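Local coordinates for protein diguanylate cyclase (Pseudomonas aeruginosa, PDB 5M3C) that carries a GGDEF and an EAL domain in one chain and binds calcium ions and GTP, at residues V268-A271 with G272-G276; R227-P230 with L231-C235; A172-R175 with M176-T180. One frame throughout, in Å; residues are numbered along the deposited sequence.

Contact 1: V268-A271 with G272-G276; sequences VNLA and GAQLG. With CA (calcium ion), chain H.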
ATOM      1  N   VAL B 268      14.821  15.028 -14.130  1.00 62.64           N
ATOM      2  CA  VAL B 268      14.302  13.951 -14.965  1.00 61.81           C
ATOM      3  C   VAL B 268      13.591  12.900 -14.124  1.00 61.35           C
ATOM      4  O   VAL B 268      14.095  12.479 -13.082  1.00 62.33           O
ATOM      5  CB  VAL B 268      15.421  13.275 -15.773  1.00 61.96           C
ATOM      6  CG1 VAL B 268      14.882  12.064 -16.517  1.00 62.27           C
ATOM      7  CG2 VAL B 268      16.032  14.263 -16.749  1.00 62.39           C
ATOM      8  N   ASN B 269      12.414  12.484 -14.579  1.00 60.76           N
ATOM      9  CA  ASN B 269      11.655  11.449 -13.890  1.00 59.89           C
ATOM     10  C   ASN B 269      12.367  10.108 -14.005  1.00 58.77           C
ATOM     11  O   ASN B 269      12.889   9.757 -15.063  1.00 58.50           O
ATOM     12  CB  ASN B 269      10.244  11.340 -14.464  1.00 60.77           C
ATOM     13  CG  ASN B 269       9.394  12.559 -14.159  1.00 62.61           C
ATOM     14  OD1 ASN B 269       9.349  13.033 -13.023  1.00 64.23           O
ATOM     15  ND2 ASN B 269       8.705  13.068 -15.173  1.00 63.56           N
ATOM     16  N   LEU B 270      12.386   9.366 -12.905  1.00 57.72           N
ATOM     17  CA  LEU B 270      13.023   8.061 -12.869  1.00 57.49           C
ATOM     18  C   LEU B 270      11.977   6.989 -12.597  1.00 57.60           C
ATOM     19  O   LEU B 270      11.526   6.826 -11.467  1.00 57.75           O
ATOM     20  CB  LEU B 270      14.098   8.031 -11.783  1.00 57.28           C
ATOM     21  CG  LEU B 270      15.109   6.890 -11.865  1.00 57.10           C
ATOM     22  CD1 LEU B 270      15.994   7.047 -13.090  1.00 56.74           C
ATOM     23  CD2 LEU B 270      15.951   6.848 -10.600  1.00 57.70           C
ATOM     24  N   ALA B 271      11.589   6.267 -13.645  1.00 58.63           N
ATOM     25  CA  ALA B 271      10.621   5.182 -13.520  1.00 59.19           C
ATOM     26  C   ALA B 271      11.009   4.243 -12.387  1.00 60.14           C
ATOM     27  O   ALA B 271      12.188   4.073 -12.085  1.00 60.85           O
ATOM     28  CB  ALA B 271      10.521   4.414 -14.828  1.00 59.25           C
ATOM     29  N   GLY B 272      10.009   3.633 -11.759  1.00 61.35           N
ATOM     30  CA  GLY B 272      10.246   2.746 -10.624  1.00 61.64           C
ATOM     31  C   GLY B 272      11.264   1.659 -10.912  1.00 61.68           C
ATOM     32  O   GLY B 272      12.153   1.399 -10.101  1.00 60.62           O
ATOM     33  N   ALA B 273      11.138   1.028 -12.076  1.00 62.33           N
ATOM     34  CA  ALA B 273      11.978  -0.112 -12.429  1.00 63.33           C
ATOM     35  C   ALA B 273      13.444   0.278 -12.607  1.00 65.38           C
ATOM     36  O   ALA B 273      14.338  -0.516 -12.311  1.00 67.72           O
ATOM     37  CB  ALA B 273      11.452  -0.782 -13.688  1.00 62.99           C
ATOM     38  N   GLN B 274      13.692   1.495 -13.087  1.00 65.21           N
ATOM     39  CA  GLN B 274      15.060   1.984 -13.249  1.00 65.37           C
ATOM     40  C   GLN B 274      15.811   1.930 -11.928  1.00 66.88           C
ATOM     41  O   GLN B 274      17.021   1.714 -11.901  1.00 67.07           O
ATOM     42  CB  GLN B 274      15.073   3.422 -13.762  1.00 65.24           C
ATOM     43  CG  GLN B 274      14.560   3.595 -15.178  1.00 65.19           C
ATOM     44  CD  GLN B 274      14.745   5.012 -15.680  1.00 64.66           C
ATOM     45  OE1 GLN B 274      13.775   5.737 -15.901  1.00 64.62           O
ATOM     46  NE2 GLN B 274      15.997   5.418 -15.852  1.00 64.81           N
ATOM     47  N   LEU B 275      15.088   2.135 -10.833  1.00 69.27           N
ATOM     48  CA  LEU B 275      15.690   2.110  -9.508  1.00 71.58           C
ATOM     49  C   LEU B 275      16.074   0.681  -9.148  1.00 73.36           C
ATOM     50  O   LEU B 275      17.014   0.451  -8.387  1.00 74.07           O
ATOM     51  CB  LEU B 275      14.718   2.674  -8.472  1.00 71.93           C
ATOM     52  CG  LEU B 275      15.359   3.501  -7.359  1.00 72.61           C
ATOM     53  CD1 LEU B 275      15.931   4.795  -7.918  1.00 72.69           C
ATOM     54  CD2 LEU B 275      14.344   3.798  -6.268  1.00 73.48           C
ATOM     55  N   GLY B 276      15.341  -0.276  -9.709  1.00 75.50           N
ATOM     56  CA  GLY B 276      15.603  -1.691  -9.490  1.00 77.57           C
ATOM     57  C   GLY B 276      16.846  -2.188 -10.204  1.00 81.42           C
ATOM     58  O   GLY B 276      17.380  -3.243  -9.861  1.00 83.50           O
TER
HETATM   59 CA    CA H1302       8.082  15.320 -12.961  1.00 57.72          CA
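Both polar backbone atoms of Ala271 turn to Gln274, three places further along the chain, through one bent bond and one weak one. Ala271 N donates to Gln274 OE1 over 3.2 Å, with an angle of 138° at the hydrogen, and the donor stands well above the plane of the side-chain carbonyl. In return Ala271 O receives Gln274 N at 3.1 Å, the weak bond of the two. The glutamine doubles back because CG lies beside its own backbone N (chi1 -67°) and the chain then runs extended, bringing the carboxamide alongside the approach to the turn. Its other branch, NE2, lies against the methyl Leu270 CD1, and the side chain also touches Leu246 of helix 238-259.

This short turn leads from strand 266-269 into the short helix 272-276, whose backbone bonds are few or weak, a strand-to-helix step of the beta/alpha barrel of the EAL domain. As expected of such a barrel, the metal-binding side chain sits near the end of its strand. Asn269 OD1 binds the calcium ion at 2.6 Å, and Glu210, Glu301 and Asp331 complete the protein ligands. Backbone bonds from Val268 and Leu270 to Glu301 tie this strand to a neighbour that carries another of those ligands.

Within the helical turn, Gly272 O accepts Leu275 N at 3.1 Å. Apart from these polar links, the two leucines meet nearly at right angles, the methyl Leu270 CD2 lying 3.4 Å from Leu275 CD1.

Contact 2: R227-P230 with L231-C235; sequences RFIP and LAEDC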
ATOM      1  N   ARG B 227       0.151   7.350 -22.323  1.00 57.28           N
ATOM      2  CA  ARG B 227      -0.223   6.264 -23.208  1.00 56.95           C
ATOM      3  C   ARG B 227       0.958   5.322 -23.434  1.00 55.19           C
ATOM      4  O   ARG B 227       0.810   4.107 -23.326  1.00 55.41           O
ATOM      5  CB  ARG B 227      -0.711   6.849 -24.534  1.00 58.31           C
ATOM      6  CG  ARG B 227      -1.579   5.937 -25.386  1.00 58.75           C
ATOM      7  CD  ARG B 227      -2.330   6.776 -26.408  1.00 59.60           C
ATOM      8  NE  ARG B 227      -2.400   6.151 -27.725  1.00 60.78           N
ATOM      9  CZ  ARG B 227      -2.383   6.824 -28.875  1.00 62.30           C
ATOM     10  NH1 ARG B 227      -2.453   6.173 -30.028  1.00 63.99           N
ATOM     11  NH2 ARG B 227      -2.284   8.150 -28.877  1.00 61.86           N
ATOM     12  N   PHE B 228       2.133   5.878 -23.722  1.00 53.68           N
ATOM     13  CA  PHE B 228       3.262   5.055 -24.161  1.00 53.04           C
ATOM     14  C   PHE B 228       4.201   4.584 -23.055  1.00 54.49           C
ATOM     15  O   PHE B 228       5.029   3.704 -23.296  1.00 56.66           O
ATOM     16  CB  PHE B 228       4.055   5.740 -25.294  1.00 52.17           C
ATOM     17  CG  PHE B 228       4.913   6.905 -24.857  1.00 51.54           C
ATOM     18  CD1 PHE B 228       5.932   6.740 -23.931  1.00 51.09           C
ATOM     19  CD2 PHE B 228       4.731   8.163 -25.419  1.00 50.91           C
ATOM     20  CE1 PHE B 228       6.726   7.809 -23.550  1.00 50.62           C
ATOM     21  CE2 PHE B 228       5.522   9.234 -25.043  1.00 50.03           C
ATOM     22  CZ  PHE B 228       6.520   9.057 -24.109  1.00 50.03           C
ATOM     23  N   ILE B 229       4.101   5.145 -21.853  1.00 54.93           N
ATOM     24  CA  ILE B 229       4.958   4.668 -20.762  1.00 55.03           C
ATOM     25  C   ILE B 229       4.451   3.339 -20.196  1.00 54.40           C
ATOM     26  O   ILE B 229       5.238   2.411 -19.970  1.00 54.58           O
ATOM     27  CB  ILE B 229       5.119   5.714 -19.647  1.00 55.68           C
ATOM     28  CG1 ILE B 229       5.934   6.897 -20.172  1.00 56.71           C
ATOM     29  CG2 ILE B 229       5.825   5.105 -18.447  1.00 55.68           C
ATOM     30  CD1 ILE B 229       6.003   8.073 -19.222  1.00 57.89           C
ATOM     31  N   PRO B 230       3.133   3.232 -19.976  1.00 54.22           N
ATOM     32  CA  PRO B 230       2.580   1.935 -19.596  1.00 54.31           C
ATOM     33  C   PRO B 230       2.869   0.880 -20.660  1.00 54.19           C
ATOM     34  O   PRO B 230       3.181  -0.263 -20.331  1.00 53.00           O
ATOM     35  CB  PRO B 230       1.075   2.205 -19.495  1.00 54.32           C
ATOM     36  CG  PRO B 230       0.956   3.672 -19.266  1.00 54.12           C
ATOM     37  CD  PRO B 230       2.104   4.285 -20.012  1.00 54.56           C
ATOM     38  N   LEU B 231       2.761   1.273 -21.928  1.00 54.10           N
ATOM     39  CA  LEU B 231       3.112   0.396 -23.038  1.00 54.34           C
ATOM     40  C   LEU B 231       4.509  -0.171 -22.818  1.00 54.34           C
ATOM     41  O   LEU B 231       4.711  -1.389 -22.850  1.00 55.77           O
ATOM     42  CB  LEU B 231       3.066   1.171 -24.354  1.00 54.77           C
ATOM     43  CG  LEU B 231       3.494   0.414 -25.612  1.00 54.90           C
ATOM     44  CD1 LEU B 231       2.471  -0.653 -25.955  1.00 55.44           C
ATOM     45  CD2 LEU B 231       3.678   1.371 -26.779  1.00 54.85           C
ATOM     46  N   ALA B 232       5.466   0.724 -22.589  1.00 54.60           N
ATOM     47  CA  ALA B 232       6.847   0.327 -22.340  1.00 55.87           C
ATOM     48  C   ALA B 232       6.930  -0.605 -21.137  1.00 56.92           C
ATOM     49  O   ALA B 232       7.570  -1.658 -21.201  1.00 55.91           O
ATOM     50  CB  ALA B 232       7.718   1.553 -22.121  1.00 56.00           C
ATOM     51  N   GLU B 233       6.278  -0.220 -20.043  1.00 58.94           N
ATOM     52  CA  GLU B 233       6.234  -1.072 -18.852  1.00 60.10           C
ATOM     53  C   GLU B 233       5.664  -2.456 -19.182  1.00 60.19           C
ATOM     54  O   GLU B 233       6.195  -3.475 -18.739  1.00 58.05           O
ATOM     55  CB  GLU B 233       5.414  -0.405 -17.741  1.00 61.69           C
ATOM     56  CG  GLU B 233       6.132   0.759 -17.064  1.00 63.17           C
ATOM     57  CD  GLU B 233       5.225   1.608 -16.184  1.00 63.96           C
ATOM     58  OE1 GLU B 233       3.987   1.444 -16.247  1.00 65.05           O
ATOM     59  OE2 GLU B 233       5.757   2.450 -15.427  1.00 63.34           O
ATOM     60  N   ASP B 234       4.594  -2.483 -19.974  1.00 61.25           N
ATOM     61  CA  ASP B 234       3.921  -3.732 -20.331  1.00 61.60           C
ATOM     62  C   ASP B 234       4.798  -4.626 -21.200  1.00 60.31           C
ATOM     63  O   ASP B 234       4.928  -5.817 -20.923  1.00 60.69           O
ATOM     64  CB  ASP B 234       2.597  -3.449 -21.048  1.00 63.59           C
ATOM     65  CG  ASP B 234       1.842  -4.722 -21.416  1.00 66.03           C
ATOM     66  OD1 ASP B 234       2.042  -5.759 -20.747  1.00 67.99           O
ATOM     67  OD2 ASP B 234       1.039  -4.685 -22.375  1.00 68.47           O
ATOM     68  N   CYS B 235       5.399  -4.063 -22.245  1.00 59.67           N
ATOM     69  CA  CYS B 235       6.230  -4.865 -23.147  1.00 58.92           C
ATOM     70  C   CYS B 235       7.729  -4.685 -22.904  1.00 57.95           C
ATOM     71  O   CYS B 235       8.535  -4.820 -23.821  1.00 56.60           O
ATOM     72  CB  CYS B 235       5.886  -4.559 -24.606  1.00 60.03           C
ATOM     73  SG  CYS B 235       6.249  -2.868 -25.124  1.00 60.71           S
TER
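Phe228 O faces two groups of the following turn: it accepts Ala232 N at 3.1 Å, with the donor above the carbonyl plane, and it touches the methylene Leu231 CB at 3.4 Å. These residues form the packed flank of helix 225-234. Leu231 swings CG away from its backbone N (chi1 176°), and its side chain meets Arg175 and Leu178 of helix 168-187. Ala232 lies against Leu182 of that same helix, while Phe228 turns its ring away from the next turn to rest on Ile223.

Proline shapes the backbone here. Pro230 N has no hydrogen to give to the preceding turn, and the helix is kinked at this point; Arg227 O and Leu231 N are left 3.7 Å apart, too far for a regular helical bond. From Ala232 on, the i to i+4 bonds are regular, with Glu233 N on Ile229 O at 2.8 Å, almost straight at 170°, and Asp234 N on Pro230 O at 2.7 Å.

The flank bearing Pro230 and Glu233 is exposed and looser. Glu233 keeps CG beside its backbone N (chi1 -74°), which folds the extended chain back along the helix. Its contacts there are slight: Glu233 OE2 comes only to 4.0 Å from the methyl Ile229 CG2, and OE1 lies near the alpha carbon of Pro230.

Asp234 has its main polar partner on the other helix, in a salt bridge from OD2 to Arg175 NH2. A carboxylate in the last turn of a helix sits where the backbone carbonyls concentrate negative potential, so this arginine probably offsets an otherwise unfavourable charge while linking the two helices.

Contact 3: A172-R175 with M176-T180; sequences ATER and MALET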
ATOM      1  N   ALA B 172      -6.238  -4.625 -30.147  1.00 55.34           N
ATOM      2  CA  ALA B 172      -5.190  -5.634 -30.047  1.00 54.08           C
ATOM      3  C   ALA B 172      -4.067  -5.362 -31.037  1.00 54.02           C
ATOM      4  O   ALA B 172      -2.892  -5.430 -30.676  1.00 53.24           O
ATOM      5  CB  ALA B 172      -5.770  -7.018 -30.282  1.00 54.35           C
ATOM      6  N   THR B 173      -4.426  -5.055 -32.281  1.00 54.11           N
ATOM      7  CA  THR B 173      -3.419  -4.789 -33.302  1.00 54.84           C
ATOM      8  C   THR B 173      -2.677  -3.495 -32.976  1.00 55.02           C
ATOM      9  O   THR B 173      -1.445  -3.468 -32.986  1.00 55.19           O
ATOM     10  CB  THR B 173      -4.017  -4.699 -34.723  1.00 54.70           C
ATOM     11  OG1 THR B 173      -4.754  -3.483 -34.861  1.00 57.07           O
ATOM     12  CG2 THR B 173      -4.930  -5.883 -35.011  1.00 54.54           C
ATOM     13  N   GLU B 174      -3.421  -2.431 -32.667  1.00 55.91           N
ATOM     14  CA  GLU B 174      -2.801  -1.138 -32.339  1.00 56.83           C
ATOM     15  C   GLU B 174      -1.726  -1.283 -31.267  1.00 56.49           C
ATOM     16  O   GLU B 174      -0.613  -0.761 -31.407  1.00 56.28           O
ATOM     17  CB  GLU B 174      -3.843  -0.118 -31.868  1.00 57.99           C
ATOM     18  CG  GLU B 174      -3.258   0.952 -30.951  1.00 58.56           C
ATOM     19  CD  GLU B 174      -4.040   2.256 -30.951  1.00 58.93           C
ATOM     20  OE1 GLU B 174      -4.180   2.857 -29.865  1.00 58.32           O
ATOM     21  OE2 GLU B 174      -4.503   2.688 -32.030  1.00 59.74           O
ATOM     22  N   ARG B 175      -2.072  -1.987 -30.194  1.00 56.34           N
ATOM     23  CA  ARG B 175      -1.133  -2.229 -29.109  1.00 56.33           C
ATOM     24  C   ARG B 175       0.135  -2.878 -29.655  1.00 54.43           C
ATOM     25  O   ARG B 175       1.240  -2.528 -29.248  1.00 55.05           O
ATOM     26  CB  ARG B 175      -1.757  -3.130 -28.043  1.00 58.80           C
ATOM     27  CG  ARG B 175      -1.216  -2.899 -26.640  1.00 60.89           C
ATOM     28  CD  ARG B 175      -0.827  -4.209 -25.972  1.00 63.02           C
ATOM     29  NE  ARG B 175       0.379  -4.775 -26.577  1.00 64.67           N
ATOM     30  CZ  ARG B 175       1.618  -4.572 -26.129  1.00 66.27           C
ATOM     31  NH1 ARG B 175       2.647  -5.128 -26.756  1.00 66.66           N
ATOM     32  NH2 ARG B 175       1.835  -3.820 -25.054  1.00 66.35           N
ATOM     33  N   MET B 176      -0.029  -3.821 -30.580  1.00 52.15           N
ATOM     34  CA  MET B 176       1.116  -4.490 -31.192  1.00 51.18           C
ATOM     35  C   MET B 176       1.933  -3.508 -32.038  1.00 50.24           C
ATOM     36  O   MET B 176       3.163  -3.488 -31.978  1.00 49.97           O
ATOM     37  CB  MET B 176       0.655  -5.661 -32.063  1.00 50.97           C
ATOM     38  CG  MET B 176       0.153  -6.871 -31.291  1.00 50.26           C
ATOM     39  SD  MET B 176      -0.676  -8.054 -32.374  1.00 49.47           S
ATOM     40  CE  MET B 176      -1.227  -9.278 -31.190  1.00 49.23           C
ATOM     41  N   ALA B 177       1.240  -2.697 -32.830  1.00 48.67           N
ATOM     42  CA  ALA B 177       1.906  -1.724 -33.681  1.00 48.16           C
ATOM     43  C   ALA B 177       2.740  -0.774 -32.833  1.00 47.94           C
ATOM     44  O   ALA B 177       3.958  -0.659 -33.016  1.00 47.63           O
ATOM     45  CB  ALA B 177       0.880  -0.952 -34.493  1.00 48.06           C
ATOM     46  N   LEU B 178       2.085  -0.106 -31.889  1.00 47.92           N
ATOM     47  CA  LEU B 178       2.769   0.871 -31.047  1.00 47.85           C
ATOM     48  C   LEU B 178       4.018   0.286 -30.390  1.00 47.44           C
ATOM     49  O   LEU B 178       5.005   0.995 -30.177  1.00 46.06           O
ATOM     50  CB  LEU B 178       1.820   1.433 -29.988  1.00 48.11           C
ATOM     51  CG  LEU B 178       0.768   2.398 -30.538  1.00 48.57           C
ATOM     52  CD1 LEU B 178      -0.152   2.884 -29.429  1.00 49.03           C
ATOM     53  CD2 LEU B 178       1.427   3.577 -31.238  1.00 48.62           C
ATOM     54  N   GLU B 179       3.984  -1.004 -30.071  1.00 47.31           N
ATOM     55  CA  GLU B 179       5.157  -1.650 -29.504  1.00 47.47           C
ATOM     56  C   GLU B 179       6.307  -1.579 -30.502  1.00 47.64           C
ATOM     57  O   GLU B 179       7.396  -1.117 -30.165  1.00 48.33           O
ATOM     58  CB  GLU B 179       4.874  -3.104 -29.129  1.00 47.46           C
ATOM     59  CG  GLU B 179       6.118  -3.853 -28.675  1.00 48.13           C
ATOM     60  CD  GLU B 179       5.826  -5.258 -28.184  1.00 49.20           C
ATOM     61  OE1 GLU B 179       6.783  -5.950 -27.775  1.00 50.61           O
ATOM     62  OE2 GLU B 179       4.650  -5.678 -28.203  1.00 49.99           O
ATOM     63  N   THR B 180       6.056  -2.025 -31.730  1.00 47.79           N
ATOM     64  CA  THR B 180       7.097  -2.045 -32.757  1.00 48.85           C
ATOM     65  C   THR B 180       7.617  -0.640 -33.000  1.00 47.96           C
ATOM     66  O   THR B 180       8.826  -0.419 -33.116  1.00 48.25           O
ATOM     67  CB  THR B 180       6.583  -2.611 -34.094  1.00 50.20           C
ATOM     68  OG1 THR B 180       5.304  -2.042 -34.398  1.00 52.25           O
ATOM     69  CG2 THR B 180       6.452  -4.119 -34.029  1.00 50.11           C
TER
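Glu174 O accepts Leu178 N at 2.8 Å in a nearly straight bond, 173° at the hydrogen, with the donor almost in line with the carbonyl. The bonds on either side of it along the chain follow the same i to i+4 pattern: Ala177 N on Thr173 O at 2.8 Å, and the longer Glu179 N on Arg175 O at 3.2 Å. Beside these bonds the side chains of Glu174 and Leu178 run side by side, the methyl Leu178 CD1 lying 4.0 Å from Glu174 CG.

One residue further on, Arg175 and Glu179 form a salt bridge between NH1 and OE2. The modelled separation of 2.5 Å is short enough to be doubtful in detail. As modelled, OE2 arrives at the edge of the guanidinium, in its plane, whereas the carboxylate itself is turned 75° out of that plane. Arg175 bends at chi2 and chi3 to bring NH1 forward along the helix; Glu179 meets it with a fully extended chain. The other carboxylate oxygen, OE1, pairs with Arg183, so the glutamate bridges two arginines.

Met176 and Ala172 touch Tyr151 of helix 139-155, while Leu178 packs on Phe220. Such i to i+4 ion pairing of arginine and glutamate is a familiar feature of alpha-helices, here on helix 168-187, which runs between the GGDEF sheet and the EAL barrel.

Overall arrangement
Along the chain the order is contact 3, contact 2, contact 1, a path from the interdomain helix into the EAL barrel. Contacts 2 and 3 lie on different helices, 225-234 and 168-187, with centres about 11 Å apart, and they touch directly. Contact 1, at the end of strand 266-269, stands apart: its centre is about 14 Å from that of contact 2 and about 24 Å from that of contact 3. Side chains of both helices reach within about 6 to 8 Å of the bound GTP. Helix 225-234 thus packs on the connecting helix, while the nearest atoms of contact 2 come within about 5 Å of contact 1, whose strand carries a calcium ligand.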